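Local coordinates for protein BT_4661 (Bacteroides thetaiotaomicron, PDB 4AK2) that binds heparin and heparan sulfate chains at the cell surface through this SusE-like C-terminal domain, probably holding the glycan for uptake and breakdown, at residues D159-F164 against T201-M206; G249-D254 against S270-W275. All blocks are in the same frame, centred on the assembly; numbering follows the deposited sequence. Where two conformers were deposited one is given.

Contact 1 (D159-F164 against T201-M206). With NA (sodium ion), chain C; SGN (2-deoxy-6-O-sulfo-2-(sulfoamino)-alpha-D-glucopyranose), chain B; IDS (2-O-sulfo-alpha-L-idopyranuronic acid), chain D; IDS (2-O-sulfo-alpha-L-idopyranuronic acid), chain E.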
loop_
_atom_site.group_PDB
_atom_site.type_symbol
_atom_site.label_atom_id
_atom_site.label_comp_id
_atom_site.label_asym_id
_atom_site.label_seq_id
_atom_site.Cartn_x
_atom_site.Cartn_y
_atom_site.Cartn_z
ATOM N N ASP A 159 9.804 2.641 -12.825
ATOM C CA ASP A 159 10.324 1.379 -12.282
ATOM C C ASP A 159 10.603 1.465 -10.803
ATOM O O ASP A 159 11.105 2.501 -10.346
ATOM C CB ASP A 159 11.621 1.026 -13.021
ATOM C CG ASP A 159 11.956 -0.443 -13.040
ATOM O OD1 ASP A 159 11.034 -1.275 -13.068
ATOM O OD2 ASP A 159 13.171 -0.795 -13.061
ATOM N N TYR A 160 10.291 0.408 -10.058
ATOM C CA TYR A 160 10.749 0.349 -8.662
ATOM C C TYR A 160 12.256 0.506 -8.611
ATOM O O TYR A 160 13.000 0.102 -9.502
ATOM C CB TYR A 160 10.322 -0.962 -8.029
ATOM C CG TYR A 160 8.871 -1.014 -7.561
ATOM C CD1 TYR A 160 8.528 -0.590 -6.289
ATOM C CD2 TYR A 160 7.840 -1.517 -8.392
ATOM C CE1 TYR A 160 7.220 -0.637 -5.808
ATOM C CE2 TYR A 160 6.563 -1.561 -7.925
ATOM C CZ TYR A 160 6.230 -1.155 -6.668
ATOM O OH TYR A 160 4.924 -1.259 -6.219
ATOM N N ARG A 161 12.693 1.058 -7.472
ATOM C CA ARG A 161 14.130 1.445 -7.288
ATOM C C ARG A 161 14.757 1.080 -5.951
ATOM O O ARG A 161 15.893 0.556 -5.937
ATOM C CB ARG A 161 14.341 2.937 -7.574
ATOM C CG ARG A 161 15.790 3.459 -7.433
ATOM C CD ARG A 161 16.751 2.702 -8.350
ATOM N NE ARG A 161 18.119 3.214 -8.235
ATOM C CZ ARG A 161 18.978 2.838 -7.290
ATOM N NH1 ARG A 161 18.619 1.947 -6.354
ATOM N NH2 ARG A 161 20.181 3.392 -7.245
ATOM N N ARG A 162 14.119 1.456 -4.846
ATOM C CA ARG A 162 14.798 1.449 -3.529
ATOM C C ARG A 162 13.719 1.591 -2.469
ATOM O O ARG A 162 12.540 1.803 -2.796
ATOM C CB ARG A 162 15.811 2.612 -3.402
ATOM C CG ARG A 162 15.236 3.990 -3.580
ATOM C CD ARG A 162 16.161 5.129 -3.151
ATOM N NE ARG A 162 17.374 5.251 -3.976
ATOM C CZ ARG A 162 17.479 5.905 -5.129
ATOM N NH1 ARG A 162 16.384 6.401 -5.735
ATOM N NH2 ARG A 162 18.669 6.009 -5.726
ATOM N N ASP A 163 14.105 1.515 -1.202
ATOM C CA ASP A 163 13.282 1.858 -0.057
ATOM C C ASP A 163 12.008 0.989 -0.051
ATOM O O ASP A 163 10.877 1.514 -0.073
ATOM C CB ASP A 163 12.978 3.367 -0.011
ATOM C CG ASP A 163 14.223 4.231 0.176
ATOM O OD1 ASP A 163 15.235 3.719 0.658
ATOM O OD2 ASP A 163 14.121 5.393 -0.193
ATOM N N PHE A 164 12.214 -0.314 0.029
ATOM C CA PHE A 164 11.131 -1.276 0.095
ATOM C C PHE A 164 10.844 -1.584 1.554
ATOM O O PHE A 164 11.765 -1.771 2.363
ATOM C CB PHE A 164 11.504 -2.559 -0.638
ATOM C CG PHE A 164 11.843 -2.364 -2.085
ATOM C CD1 PHE A 164 10.855 -2.420 -3.049
ATOM C CD2 PHE A 164 13.164 -2.130 -2.491
ATOM C CE1 PHE A 164 11.162 -2.249 -4.378
ATOM C CE2 PHE A 164 13.487 -1.953 -3.823
ATOM C CZ PHE A 164 12.485 -1.998 -4.778
ATOM N N THR A 201 19.829 -5.617 -1.615
ATOM C CA THR A 201 18.768 -4.636 -1.370
ATOM C C THR A 201 18.444 -3.905 -2.670
ATOM O O THR A 201 17.907 -2.807 -2.658
ATOM C CB THR A 201 19.152 -3.634 -0.262
ATOM O OG1 THR A 201 20.353 -2.946 -0.639
ATOM C CG2 THR A 201 19.411 -4.342 1.083
ATOM N N SER A 202 18.789 -4.533 -3.793
ATOM C CA SER A 202 18.660 -3.904 -5.122
ATOM C C SER A 202 17.201 -3.856 -5.608
ATOM O O SER A 202 16.290 -4.522 -5.047
ATOM C CB SER A 202 19.522 -4.629 -6.159
ATOM O OG SER A 202 18.914 -5.870 -6.518
ATOM N N ARG A 203 16.967 -3.126 -6.694
ATOM C CA ARG A 203 15.629 -3.071 -7.276
ATOM C C ARG A 203 15.292 -4.352 -8.029
ATOM O O ARG A 203 14.134 -4.538 -8.418
ATOM C CB ARG A 203 15.545 -1.899 -8.246
ATOM C CG ARG A 203 16.373 -2.077 -9.512
ATOM C CD ARG A 203 16.168 -0.977 -10.528
ATOM N NE ARG A 203 17.019 -1.198 -11.695
ATOM C CZ ARG A 203 16.930 -0.518 -12.829
ATOM N NH1 ARG A 203 15.993 0.421 -12.998
ATOM N NH2 ARG A 203 17.760 -0.805 -13.822
ATOM N N LYS A 204 16.254 -5.259 -8.218
ATOM C CA LYS A 204 16.088 -6.306 -9.249
ATOM C C LYS A 204 14.802 -7.145 -9.149
ATOM O O LYS A 204 14.132 -7.345 -10.194
ATOM C CB LYS A 204 17.328 -7.173 -9.354
ATOM C CG LYS A 204 18.544 -6.405 -9.867
ATOM C CD LYS A 204 19.827 -7.202 -9.733
ATOM C CE LYS A 204 21.040 -6.376 -10.163
ATOM N NZ LYS A 204 22.236 -7.155 -9.793
ATOM N N PRO A 205 14.418 -7.609 -7.936
ATOM C CA PRO A 205 13.219 -8.474 -7.888
ATOM C C PRO A 205 11.913 -7.784 -8.269
ATOM O O PRO A 205 10.918 -8.471 -8.524
ATOM C CB PRO A 205 13.175 -8.924 -6.411
ATOM C CG PRO A 205 14.630 -8.823 -5.939
ATOM C CD PRO A 205 15.081 -7.532 -6.602
ATOM N N MET A 206 11.920 -6.459 -8.270
ATOM C CA MET A 206 10.720 -5.658 -8.523
ATOM C C MET A 206 10.829 -4.818 -9.789
ATOM O O MET A 206 10.003 -3.931 -10.020
ATOM C CB MET A 206 10.421 -4.766 -7.319
ATOM C CG MET A 206 9.775 -5.508 -6.165
ATOM S SD MET A 206 8.175 -6.278 -6.535
ATOM C CE MET A 206 7.160 -4.950 -7.171
HETATM NA NA NA C . 9.319 3.909 -0.216
HETATM C C1 SGN B . 22.225 -1.726 -5.450
HETATM C C2 SGN B . 21.323 -0.489 -5.513
HETATM C C3 SGN B . 21.981 0.638 -4.709
HETATM C C4 SGN B . 22.321 0.173 -3.304
HETATM C C5 SGN B . 23.201 -1.081 -3.323
HETATM C C6 SGN B . 23.338 -1.648 -1.905
HETATM N N2 SGN B . 21.087 -0.128 -6.906
HETATM O O1 SGN B . 23.424 -1.512 -6.189
HETATM O O3 SGN B . 21.044 1.714 -4.653
HETATM O O4 SGN B . 23.150 1.162 -2.671
HETATM O O5 SGN B . 22.504 -2.062 -4.092
HETATM O O6 SGN B . 24.188 -2.779 -1.915
HETATM S S1 SGN B . 20.008 -0.853 -7.828
HETATM O O1S SGN B . 19.676 0.054 -8.904
HETATM O O2S SGN B . 20.460 -2.126 -8.328
HETATM O O3S SGN B . 18.762 -1.097 -6.914
HETATM S S2 SGN B . 24.346 -3.625 -0.638
HETATM O O4S SGN B . 25.045 -2.835 0.373
HETATM O O5S SGN B . 25.273 -4.906 -1.084
HETATM O O6S SGN B . 23.016 -4.120 -0.256
HETATM C C1 IDS D . 22.581 1.786 -1.507
HETATM C C2 IDS D . 23.713 2.501 -0.752
HETATM C C3 IDS D . 24.185 3.791 -1.439
HETATM C C4 IDS D . 23.030 4.679 -1.914
HETATM C C5 IDS D . 22.043 3.820 -2.719
HETATM C C6 IDS D . 20.832 4.545 -3.243
HETATM O O2 IDS D . 23.250 2.823 0.568
HETATM O O3 IDS D . 25.034 3.491 -2.548
HETATM O O4 IDS D . 22.343 5.257 -0.797
HETATM O O5 IDS D . 21.586 2.736 -1.887
HETATM O O6A IDS D . 20.972 5.453 -4.092
HETATM O O6B IDS D . 19.721 4.200 -2.766
HETATM S S IDS D . 23.377 1.812 1.763
HETATM O O1S IDS D . 22.664 2.350 2.925
HETATM O O2S IDS D . 22.801 0.534 1.297
HETATM O O3S IDS D . 24.827 1.718 1.956
HETATM C C1 IDS E . 18.225 8.982 0.312
HETATM C C2 IDS E . 16.829 8.765 -0.213
HETATM C C3 IDS E . 15.898 7.970 0.740
HETATM C C4 IDS E . 16.009 8.466 2.175
HETATM C C5 IDS E . 17.497 8.470 2.547
HETATM C C6 IDS E . 17.717 8.782 3.994
HETATM O O2 IDS E . 16.299 10.045 -0.586
HETATM O O3 IDS E . 16.264 6.584 0.683
HETATM O O4 IDS E . 15.446 9.782 2.219
HETATM O O5 IDS E . 18.192 9.371 1.677
HETATM O O6A IDS E . 17.173 8.019 4.823
HETATM O O6B IDS E . 18.411 9.762 4.320
HETATM S S IDS E . 15.159 10.187 -1.600
HETATM O O1S IDS E . 15.331 11.549 -2.123
HETATM O O2S IDS E . 15.355 9.138 -2.606
HETATM O O3S IDS E . 13.886 10.007 -0.840
HETATM O O HOH W 1 9.003 -1.980 -11.611
HETATM O O HOH W 2 14.326 2.178 -11.047
HETATM O O HOH W 3 17.751 -0.375 -3.994
HETATM O O HOH W 4 16.470 -0.850 -1.136
HETATM O O HOH W 5 8.268 5.249 1.706
#
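Arg203 reaches across Tyr160 and Arg161 toward Asp159. Its CB sits against two backbone carbonyls, 3.4 Å from Arg161 O and 3.5 Å from Tyr160 O. With CG between the backbone N and the carbonyl carbon (chi1 69°) and the chain then extended, CG passes the N-sulfate of the glucosamine, CD lies by Tyr160 O, and the guanidinium arrives near Asp159. There NH1 is 3.1 Å from Asp159 OD2, a salt bridge of charges alone, since OD2 lies well out of the guanidinium plane and no N-H points at it; the carboxylate and guanidinium planes are 70° apart. Glu210 pairs with NH2 and Asp259 with NH1, and Ser207 bonds to Asp159 OD2. A water joins NH1 to Tyr160 O. Farther along, Met206 lays its CE over one face of the Tyr160 ring, 3.9 Å from the centroid, a CH-pi contact, while Met206 CB meets Phe164 CE1. Arg161 NH1 and NH2 share the sugar O3, its NE donates to Gln261 O, and Thr201 OG1 donates to 6-O-sulfate O6S. Acidic neighbours probably offset the charge at the Arg203 tip, while its backbone N-H, not its guanidinium, donates to N-sulfate O3S at 2.7 Å.

Contact 2 (G249-D254 against S270-W275). With NA (sodium ion), chain C; IDS (2-O-sulfo-alpha-L-idopyranuronic acid), chain E.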
loop_
_atom_site.group_PDB
_atom_site.type_symbol
_atom_site.label_atom_id
_atom_site.label_comp_id
_atom_site.label_asym_id
_atom_site.label_seq_id
_atom_site.Cartn_x
_atom_site.Cartn_y
_atom_site.Cartn_z
ATOM N N GLY A 249 7.315 0.549 -1.999
ATOM C CA GLY A 249 8.703 0.807 -2.491
ATOM C C GLY A 249 8.739 2.097 -3.216
ATOM O O GLY A 249 7.743 2.564 -3.759
ATOM N N GLN A 250 9.906 2.759 -3.262
ATOM C CA GLN A 250 10.091 3.925 -4.085
ATOM C C GLN A 250 10.176 3.533 -5.539
ATOM O O GLN A 250 10.854 2.551 -5.904
ATOM C CB GLN A 250 11.379 4.689 -3.664
ATOM C CG GLN A 250 11.434 6.025 -4.365
ATOM C CD GLN A 250 12.801 6.677 -4.198
ATOM O OE1 GLN A 250 13.686 6.428 -5.015
ATOM N NE2 GLN A 250 12.990 7.452 -3.100
ATOM N N ILE A 251 9.507 4.357 -6.353
ATOM C CA ILE A 251 9.452 4.178 -7.811
ATOM C C ILE A 251 10.062 5.436 -8.465
ATOM O O ILE A 251 9.851 6.558 -7.978
ATOM C CB ILE A 251 7.983 3.954 -8.278
ATOM C CG1 ILE A 251 7.442 2.658 -7.682
ATOM C CG2 ILE A 251 7.881 3.910 -9.797
ATOM C CD1 ILE A 251 5.910 2.520 -7.814
ATOM N N THR A 252 10.891 5.235 -9.482
ATOM C CA THR A 252 11.497 6.357 -10.184
ATOM C C THR A 252 10.962 6.434 -11.600
ATOM O O THR A 252 10.485 5.421 -12.160
ATOM C CB THR A 252 13.033 6.282 -10.191
ATOM O OG1 THR A 252 13.463 5.083 -10.831
ATOM C CG2 THR A 252 13.543 6.302 -8.744
ATOM N N TYR A 253 11.038 7.604 -12.210
ATOM C CA TYR A 253 10.544 7.744 -13.591
ATOM C C TYR A 253 11.520 8.562 -14.402
ATOM O O TYR A 253 12.387 9.258 -13.861
ATOM C CB TYR A 253 9.138 8.358 -13.652
ATOM C CG TYR A 253 9.030 9.751 -13.069
ATOM C CD1 TYR A 253 9.371 10.876 -13.838
ATOM C CD2 TYR A 253 8.491 9.953 -11.798
ATOM C CE1 TYR A 253 9.251 12.157 -13.325
ATOM C CE2 TYR A 253 8.379 11.234 -11.266
ATOM C CZ TYR A 253 8.717 12.326 -12.049
ATOM O OH TYR A 253 8.577 13.584 -11.531
ATOM N N ASP A 254 11.371 8.426 -15.719
ATOM C CA ASP A 254 12.122 9.145 -16.718
ATOM C C ASP A 254 11.137 9.592 -17.793
ATOM O O ASP A 254 10.269 8.806 -18.181
ATOM C CB ASP A 254 13.215 8.210 -17.271
ATOM C CG ASP A 254 14.155 8.877 -18.268
ATOM O OD1 ASP A 254 13.800 9.022 -19.450
ATOM O OD2 ASP A 254 15.277 9.230 -17.896
ATOM N N SER A 270 6.650 7.433 -3.952
ATOM C CA SER A 270 6.138 6.141 -3.506
ATOM C C SER A 270 4.617 6.210 -3.540
ATOM O O SER A 270 3.939 6.428 -2.534
ATOM C CB SER A 270 6.664 5.763 -2.118
ATOM O OG SER A 270 8.108 5.715 -2.098
ATOM N N PRO A 271 4.059 6.023 -4.756
ATOM C CA PRO A 271 2.644 6.348 -5.014
ATOM C C PRO A 271 1.659 5.202 -4.786
ATOM O O PRO A 271 0.437 5.410 -4.957
ATOM C CB PRO A 271 2.705 6.722 -6.513
ATOM C CG PRO A 271 3.712 5.733 -7.082
ATOM C CD PRO A 271 4.821 5.743 -5.998
ATOM N N ILE A 272 2.148 4.016 -4.475
ATOM C CA ILE A 272 1.244 2.846 -4.439
ATOM C C ILE A 272 1.635 1.875 -3.326
ATOM O O ILE A 272 2.811 1.557 -3.145
ATOM C CB ILE A 272 1.185 2.151 -5.828
ATOM C CG1 ILE A 272 0.101 1.049 -5.878
ATOM C CG2 ILE A 272 2.525 1.565 -6.246
ATOM C CD1 ILE A 272 -0.172 0.509 -7.285
ATOM N N PHE A 273 0.627 1.390 -2.631
ATOM C CA PHE A 273 0.790 0.309 -1.686
ATOM C C PHE A 273 0.230 -0.980 -2.250
ATOM O O PHE A 273 -0.853 -0.935 -2.889
ATOM C CB PHE A 273 0.059 0.625 -0.361
ATOM C CG PHE A 273 0.960 0.840 0.828
ATOM C CD1 PHE A 273 1.603 -0.241 1.424
ATOM C CD2 PHE A 273 1.052 2.100 1.370
ATOM C CE1 PHE A 273 2.429 -0.051 2.528
ATOM C CE2 PHE A 273 1.853 2.318 2.497
ATOM C CZ PHE A 273 2.519 1.229 3.075
ATOM N N ILE A 274 0.914 -2.095 -2.123
ATOM C CA ILE A 274 0.390 -3.381 -2.553
ATOM C C ILE A 274 -0.060 -4.146 -1.304
ATOM O O ILE A 274 0.713 -4.334 -0.358
ATOM C CB ILE A 274 1.481 -4.243 -3.251
ATOM C CG1 ILE A 274 2.221 -3.477 -4.349
ATOM C CG2 ILE A 274 0.867 -5.559 -3.744
ATOM C CD1 ILE A 274 1.385 -2.746 -5.339
ATOM N N TRP A 275 -1.324 -4.559 -1.249
ATOM C CA TRP A 275 -1.864 -5.275 -0.120
ATOM C C TRP A 275 -2.165 -6.682 -0.527
ATOM O O TRP A 275 -3.108 -6.899 -1.359
ATOM C CB TRP A 275 -3.076 -4.552 0.459
ATOM C CG TRP A 275 -3.755 -5.211 1.625
ATOM C CD1 TRP A 275 -3.399 -6.360 2.311
ATOM C CD2 TRP A 275 -4.980 -4.744 2.248
ATOM N NE1 TRP A 275 -4.319 -6.621 3.328
ATOM C CE2 TRP A 275 -5.291 -5.682 3.321
ATOM C CE3 TRP A 275 -5.844 -3.675 2.009
ATOM C CZ2 TRP A 275 -6.431 -5.542 4.108
ATOM C CZ3 TRP A 275 -6.971 -3.527 2.802
ATOM C CH2 TRP A 275 -7.258 -4.443 3.842
HETATM NA NA NA C . 9.319 3.909 -0.216
HETATM C C1 IDS E . 18.225 8.982 0.312
HETATM C C2 IDS E . 16.829 8.765 -0.213
HETATM C C3 IDS E . 15.898 7.970 0.740
HETATM C C4 IDS E . 16.009 8.466 2.175
HETATM C C5 IDS E . 17.497 8.470 2.547
HETATM C C6 IDS E . 17.717 8.782 3.994
HETATM O O2 IDS E . 16.299 10.045 -0.586
HETATM O O3 IDS E . 16.264 6.584 0.683
HETATM O O4 IDS E . 15.446 9.782 2.219
HETATM O O5 IDS E . 18.192 9.371 1.677
HETATM O O6A IDS E . 17.173 8.019 4.823
HETATM O O6B IDS E . 18.411 9.762 4.320
HETATM S S IDS E . 15.159 10.187 -1.600
HETATM O O1S IDS E . 15.331 11.549 -2.123
HETATM O O2S IDS E . 15.355 9.138 -2.606
HETATM O O3S IDS E . 13.886 10.007 -0.840
HETATM O O HOH W 6 4.521 -0.582 -3.571
HETATM O O HOH W 7 4.971 3.127 -4.044
HETATM O O HOH W 5 8.268 5.249 1.706
#
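Ile251 CD1 packs against the turn opposite it, 3.9 Å from both Pro271 CD and Ile272 CG2. This methyl is the apolar heart of the contact: Ile251 CG1 lies anti to the carbonyl carbon (chi1 -64°) and the chain runs on nearly straight, which carries CD1 out to the two residues. Leu158 and Tyr160 of strand 157-161 pack on the same isoleucine. Nearby, Ser270 binds the sodium ion; in the conformer given, its OG is 2.9 Å from the metal and 3.3 Å from Gln250 CA.

The looser side is bridged by water. No direct hydrogen bond joins the two segments; instead one water donates to Gly249 O and accepts from Ile272 N at 3.0 Å, and a second donates to Ile272 O while taking only a weak bond from Gly249 N.

Gln250 starts beside Ser270 at its CB, then leads off toward the glycan. Its extended chain brings NE2 to 2.9 Å from the 2-O-sulfate oxygen O2S of an iduronate, in a nearly straight bond of 163°, while OE1 is turned to Arg162. Strands 241-254 and 268-276 are thus antiparallel neighbours whose direct pairing is interrupted at 270-272, where water fills in for the missing backbone bonds, with sodium on one flank and a glutamine of the glycan pocket beside it.

Overall arrangement
Contacts 1 and 2 lie side by side, their centres about 10 Å apart, and share one mixed sheet in which strand 241-254 pairs with both 157-161 and 163-168. Arg161 N is 2.8 Å from Gln250 O, a probable backbone hydrogen bond, and Arg162 NH1 is also 2.8 Å from Gln250 OE1, so Gln250 probably helps position Arg162 beside the glycan. The sodium ion, ligated by Asp163 O from contact 1 and Ser270 OG from contact 2, ties the two together with one common water. Both reach the same iduronate, through Asp163 and Gln250, while residues 201-206 extend the pocket along the bound glycan to the sulfated glucosamine.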